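Local structure of Lon211 (Mycobacterium tuberculosis, 6VBK) at residues D21-P26 against L68-N73; S147-K152 against G204-H209. The protein forms the N-terminal domain of the ATP-dependent Lon protease and probably helps to recognise and bind the proteins that Lon degrades. All coordinates share one frame; numbering follows the deposited sequence.

Contact 1: D21-P26 against L68-N73; sequences DGVVLP and LVPRLN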
loop_
_atom_site.group_PDB
_atom_site.type_symbol
_atom_site.label_atom_id
_atom_site.label_comp_id
_atom_site.label_asym_id
_atom_site.label_seq_id
_atom_site.Cartn_x
_atom_site.Cartn_y
_atom_site.Cartn_z
ATOM N N ASP B 21 7.864 -11.276 -26.401
ATOM C CA ASP B 21 8.745 -10.333 -27.138
ATOM C C ASP B 21 8.136 -8.928 -27.104
ATOM O O ASP B 21 6.920 -8.799 -27.336
ATOM C CB ASP B 21 9.034 -10.828 -28.558
ATOM C CG ASP B 21 10.291 -11.675 -28.647
ATOM O OD1 ASP B 21 11.146 -11.551 -27.746
ATOM O OD2 ASP B 21 10.409 -12.453 -29.616
ATOM N N GLY B 22 8.974 -7.922 -26.849
ATOM C CA GLY B 22 8.534 -6.516 -26.806
ATOM C C GLY B 22 8.182 -6.087 -25.396
ATOM O O GLY B 22 7.651 -6.917 -24.640
ATOM N N VAL B 23 8.397 -4.808 -25.091
ATOM C CA VAL B 23 8.097 -4.260 -23.738
ATOM C C VAL B 23 7.122 -3.095 -23.902
ATOM O O VAL B 23 7.408 -2.195 -24.711
ATOM C CB VAL B 23 9.389 -3.806 -23.033
ATOM C CG1 VAL B 23 9.096 -2.981 -21.791
ATOM C CG2 VAL B 23 10.290 -4.982 -22.697
ATOM N N VAL B 24 6.024 -3.113 -23.146
ATOM C CA VAL B 24 5.028 -2.007 -23.210
ATOM C C VAL B 24 5.355 -1.015 -22.091
ATOM O O VAL B 24 5.249 -1.393 -20.912
ATOM C CB VAL B 24 3.587 -2.537 -23.099
ATOM C CG1 VAL B 24 2.574 -1.407 -23.150
ATOM C CG2 VAL B 24 3.290 -3.569 -24.172
ATOM N N LEU B 25 5.767 0.197 -22.462
ATOM C CA LEU B 25 6.094 1.224 -21.490
ATOM C C LEU B 25 4.902 2.142 -21.269
ATOM O O LEU B 25 3.987 2.198 -22.096
ATOM C CB LEU B 25 7.302 2.038 -21.968
ATOM C CG LEU B 25 8.605 1.254 -22.130
ATOM C CD1 LEU B 25 9.713 2.148 -22.662
ATOM C CD2 LEU B 25 9.012 0.618 -20.811
ATOM N N PRO B 26 4.864 2.858 -20.144
ATOM C CA PRO B 26 3.779 3.824 -19.930
ATOM C C PRO B 26 3.729 4.854 -21.049
ATOM O O PRO B 26 4.757 5.372 -21.491
ATOM C CB PRO B 26 4.139 4.465 -18.586
ATOM C CG PRO B 26 4.928 3.414 -17.879
ATOM C CD PRO B 26 5.714 2.711 -18.949
ATOM N N LEU B 68 1.223 -5.795 -17.710
ATOM C CA LEU B 68 2.044 -6.219 -18.839
ATOM C C LEU B 68 3.477 -6.405 -18.356
ATOM O O LEU B 68 4.182 -5.425 -18.088
ATOM C CB LEU B 68 1.962 -5.188 -19.960
ATOM C CG LEU B 68 0.541 -4.789 -20.366
ATOM C CD1 LEU B 68 0.557 -3.488 -21.142
ATOM C CD2 LEU B 68 -0.122 -5.890 -21.181
ATOM N N VAL B 69 3.909 -7.655 -18.243
ATOM C CA VAL B 69 5.202 -8.003 -17.670
ATOM C C VAL B 69 6.052 -8.666 -18.747
ATOM O O VAL B 69 5.642 -9.680 -19.321
ATOM C CB VAL B 69 5.060 -8.935 -16.454
ATOM C CG1 VAL B 69 6.408 -9.120 -15.772
ATOM C CG2 VAL B 69 4.026 -8.389 -15.485
ATOM N N PRO B 70 7.357 -8.131 -19.083
ATOM C CA PRO B 70 8.653 -8.492 -20.113
ATOM C C PRO B 70 9.215 -9.826 -19.612
ATOM O O PRO B 70 9.948 -9.806 -18.646
ATOM C CB PRO B 70 9.632 -7.329 -19.956
ATOM C CG PRO B 70 8.762 -6.230 -19.423
ATOM C CD PRO B 70 7.870 -6.929 -18.419
ATOM N N ARG B 71 8.800 -10.944 -20.215
ATOM C CA ARG B 71 9.317 -12.266 -19.770
ATOM C C ARG B 71 9.912 -13.041 -20.949
ATOM O O ARG B 71 9.172 -13.300 -21.914
ATOM C CB ARG B 71 8.186 -13.104 -19.167
ATOM C CG ARG B 71 8.568 -14.555 -18.916
ATOM C CD ARG B 71 7.385 -15.465 -18.653
ATOM N NE ARG B 71 6.722 -15.937 -19.860
ATOM C CZ ARG B 71 5.599 -16.643 -19.868
ATOM N NH1 ARG B 71 5.066 -17.032 -21.012
ATOM N NH2 ARG B 71 5.012 -16.958 -18.729
ATOM N N LEU B 72 11.189 -13.423 -20.853
ATOM C CA LEU B 72 11.827 -14.261 -21.905
ATOM C C LEU B 72 12.372 -15.521 -21.225
ATOM O O LEU B 72 13.283 -15.390 -20.384
ATOM C CB LEU B 72 12.945 -13.469 -22.591
ATOM C CG LEU B 72 14.228 -13.283 -21.782
ATOM C CD1 LEU B 72 15.317 -12.649 -22.633
ATOM C CD2 LEU B 72 13.972 -12.450 -20.537
ATOM N N ASN B 73 11.838 -16.693 -21.580
ATOM C CA ASN B 73 12.283 -17.965 -20.946
ATOM C C ASN B 73 12.204 -17.831 -19.419
ATOM O O ASN B 73 13.212 -18.139 -18.756
ATOM C CB ASN B 73 13.667 -18.407 -21.433
ATOM C CG ASN B 73 13.698 -18.728 -22.912
ATOM O OD1 ASN B 73 13.291 -17.915 -23.737
ATOM N ND2 ASN B 73 14.190 -19.907 -23.257
HETATM O O HOH W 1 5.567 -4.102 -20.313
#
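The puckered ring of Pro-70 takes Val-23 on its CB-CG side. Val-23 CG2 sits 3.7 Å from Pro-70 CB, while its other methyl, CG1, stands 4.0 Å from Pro-70 CG, leaning on the same part of the ring. Ile-187 and Leu-190 of helix 183-191 and Ala-77 of a loop also touch Pro-70, and Ile-187 reaches Val-23 as well, so the helix closes over the pair. The setting is the beta-rich half of the Lon N domain, in the PUA clan: 68-70 ends strand 65-70, which runs parallel to strand 9-19. Residues 21-26 belong to the loop that leads on from that neighbour toward strand 29-33.

One step along the loop, Val-24 meets Leu-68. A single methyl does the work on the strand side: Leu-68 CD1 lies 3.5 Å from Val-24 CG1, with Val-24 CB and CG2 close behind. Val-24 has CG1 anti to its backbone nitrogen (chi1 179°), which brings that branch onto the leucine. Leu-19 touches both side chains.

No direct hydrogen bond joins the two backbones, and water 1 spans them instead. It donates one proton to Val-24 O, which also bonds Thr-81 OG1, and the other to Leu-68 O at 2.9 Å.

Contact 2: S147-K152 against G204-H209; sequences SAILQK and GWTRDH
His-209 N is shared between two carbonyls: it bonds Thr-206 O at 3.2 Å and, more weakly, Trp-205 O. Together with the bond from Asp-208 N to Gly-204 O (3.1 Å), these hold the backbone at the C-terminal end of 204-209. The side chain of His-209 sets out toward the other segment, where Ile-149 lies.

Between the helices it is Ile-149 that reaches across. Its CG1 lies beside the backbone nitrogen and the chain then runs on fully extended (chi2 -177°), carrying the terminal methyl out to the other segment. There Ile-149 CD1 meets Thr-206 CG2 at 3.7 Å, methyl against methyl. It also comes obliquely to the His-209 ring, 4.3 Å from His-209 ND1, a looser touch at the solvent-exposed end of the contact. Tyr-180, whose ring meets that of His-209 with the planes about 35° apart, and Leu-210 also touch Ile-149.

Thr-206 divides its two branches between different tasks. With chi1 at -46°, OG1 turns back along its own helix to hydrogen-bond Val-202 O, one turn earlier, which leaves CG2 facing the neighbouring helix. Tyr-142 and Leu-145, earlier on that helix, also touch Thr-206, and a salt bridge from Arg-207 to Glu-141 adds a charged tie between the same two helices.

The backbones stay well apart, 8.7 Å between Ile-149 CA and Thr-206 CA, and the segments run in roughly the same direction. This is side-by-side helix packing in the alpha-helical half of the Lon N domain, with helix 195-207 laid against helix 133-153.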
loop_
_atom_site.group_PDB
_atom_site.type_symbol
_atom_site.label_atom_id
_atom_site.label_comp_id
_atom_site.label_asym_id
_atom_site.label_seq_id
_atom_site.Cartn_x
_atom_site.Cartn_y
_atom_site.Cartn_z
ATOM N N SER B 147 15.351 12.891 -33.188
ATOM C CA SER B 147 14.911 13.559 -34.410
ATOM C C SER B 147 15.787 13.173 -35.595
ATOM O O SER B 147 15.282 12.951 -36.700
ATOM C CB SER B 147 14.912 15.075 -34.217
ATOM O OG SER B 147 13.928 15.473 -33.280
ATOM N N ALA B 148 17.103 13.084 -35.382
ATOM C CA ALA B 148 18.003 12.719 -36.470
ATOM C C ALA B 148 17.718 11.310 -36.972
ATOM O O ALA B 148 17.742 11.058 -38.183
ATOM C CB ALA B 148 19.456 12.845 -36.013
ATOM N N ILE B 149 17.437 10.381 -36.056
ATOM C CA ILE B 149 17.113 9.014 -36.457
ATOM C C ILE B 149 15.779 8.972 -37.194
ATOM O O ILE B 149 15.651 8.313 -38.234
ATOM C CB ILE B 149 17.111 8.082 -35.230
ATOM C CG1 ILE B 149 18.520 7.962 -34.646
ATOM C CG2 ILE B 149 16.568 6.709 -35.596
ATOM C CD1 ILE B 149 18.619 7.002 -33.477
ATOM N N LEU B 150 14.767 9.673 -36.676
ATOM C CA LEU B 150 13.456 9.657 -37.319
ATOM C C LEU B 150 13.499 10.327 -38.688
ATOM O O LEU B 150 12.915 9.818 -39.651
ATOM C CB LEU B 150 12.419 10.336 -36.425
ATOM C CG LEU B 150 11.966 9.549 -35.196
ATOM C CD1 LEU B 150 11.109 10.423 -34.298
ATOM C CD2 LEU B 150 11.207 8.298 -35.615
ATOM N N GLN B 151 14.180 11.471 -38.791
ATOM C CA GLN B 151 14.294 12.144 -40.081
ATOM C C GLN B 151 15.090 11.302 -41.070
ATOM O O GLN B 151 14.783 11.287 -42.268
ATOM C CB GLN B 151 14.933 13.520 -39.899
ATOM C CG GLN B 151 14.061 14.501 -39.132
ATOM C CD GLN B 151 14.768 15.810 -38.845
ATOM O OE1 GLN B 151 15.924 16.000 -39.222
ATOM N NE2 GLN B 151 14.074 16.721 -38.174
ATOM N N LYS B 152 16.115 10.595 -40.587
ATOM C CA LYS B 152 16.821 9.650 -41.443
ATOM C C LYS B 152 15.892 8.531 -41.895
ATOM O O LYS B 152 15.977 8.061 -43.035
ATOM C CB LYS B 152 18.036 9.080 -40.708
ATOM C CG LYS B 152 18.863 8.120 -41.543
ATOM C CD LYS B 152 19.337 8.795 -42.815
ATOM C CE LYS B 152 19.650 7.783 -43.900
ATOM N NZ LYS B 152 19.998 8.457 -45.181
ATOM N N GLY B 204 22.540 7.897 -24.036
ATOM C CA GLY B 204 23.763 7.178 -24.353
ATOM C C GLY B 204 23.547 6.077 -25.374
ATOM O O GLY B 204 24.363 5.892 -26.282
ATOM N N TRP B 205 22.447 5.330 -25.243
ATOM C CA TRP B 205 22.150 4.275 -26.207
ATOM C C TRP B 205 21.826 4.846 -27.581
ATOM O O TRP B 205 22.156 4.230 -28.601
ATOM C CB TRP B 205 20.988 3.414 -25.710
ATOM C CG TRP B 205 21.213 2.814 -24.356
ATOM C CD1 TRP B 205 22.413 2.609 -23.738
ATOM C CD2 TRP B 205 20.209 2.352 -23.444
ATOM N NE1 TRP B 205 22.218 2.044 -22.501
ATOM C CE2 TRP B 205 20.874 1.875 -22.297
ATOM C CE3 TRP B 205 18.812 2.292 -23.488
ATOM C CZ2 TRP B 205 20.191 1.348 -21.203
ATOM C CZ3 TRP B 205 18.136 1.768 -22.401
ATOM C CH2 TRP B 205 18.826 1.302 -21.275
ATOM N N THR B 206 21.182 6.015 -27.629
ATOM C CA THR B 206 20.839 6.621 -28.911
ATOM C C THR B 206 22.081 7.135 -29.625
ATOM O O THR B 206 22.206 6.996 -30.848
ATOM C CB THR B 206 19.839 7.758 -28.706
ATOM O OG1 THR B 206 18.795 7.325 -27.826
ATOM C CG2 THR B 206 19.231 8.176 -30.034
ATOM N N ARG B 207 23.008 7.738 -28.878
ATOM C CA ARG B 207 24.241 8.233 -29.478
ATOM C C ARG B 207 25.079 7.090 -30.034
ATOM O O ARG B 207 25.629 7.190 -31.136
ATOM C CB ARG B 207 25.040 9.027 -28.445
ATOM C CG ARG B 207 26.144 9.891 -29.027
ATOM C CD ARG B 207 25.760 11.359 -28.972
ATOM N NE ARG B 207 25.269 11.734 -27.649
ATOM C CZ ARG B 207 24.936 12.972 -27.296
ATOM N NH1 ARG B 207 25.046 13.965 -28.168
ATOM N NH2 ARG B 207 24.498 13.217 -26.069
ATOM N N ASP B 208 25.184 5.989 -29.286
ATOM C CA ASP B 208 25.988 4.856 -29.727
ATOM C C ASP B 208 25.327 4.060 -30.844
ATOM O O ASP B 208 25.950 3.132 -31.371
ATOM C CB ASP B 208 26.298 3.942 -28.542
ATOM C CG ASP B 208 27.186 4.608 -27.513
ATOM O OD1 ASP B 208 27.678 5.723 -27.783
ATOM O OD2 ASP B 208 27.387 4.021 -26.431
ATOM N N HIS B 209 24.089 4.388 -31.208
ATOM C CA HIS B 209 23.473 3.836 -32.406
ATOM C C HIS B 209 23.527 4.795 -33.586
ATOM O O HIS B 209 23.531 4.346 -34.737
ATOM C CB HIS B 209 22.014 3.452 -32.135
ATOM C CG HIS B 209 21.357 2.747 -33.280
ATOM N ND1 HIS B 209 20.786 3.419 -34.340
ATOM C CD2 HIS B 209 21.188 1.429 -33.536
ATOM C CE1 HIS B 209 20.291 2.545 -35.198
ATOM N NE2 HIS B 209 20.522 1.330 -34.733
#

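How the contacts relate
Contact 1 comes first along the chain and closes before contact 2 opens. Their centres lie 23 Å apart and their nearest atoms about 8 Å, so they do not touch. Contact 1 is buried, its centre 8 Å from the centre of the chain, where a loop meets the mixed sheet; contact 2 is peripheral, 22 Å from the chain centre, between helices 133-153 and 195-207. Helix 183-191 ties the two regions together: it packs on contact 1, while Trp-205 of 204-209 rests on its Gln-185, Glu-188 and Val-189. Both contacts belong to the one Lon substrate-binding domain, one at the seam of its beta and helical parts and the other within the helical part.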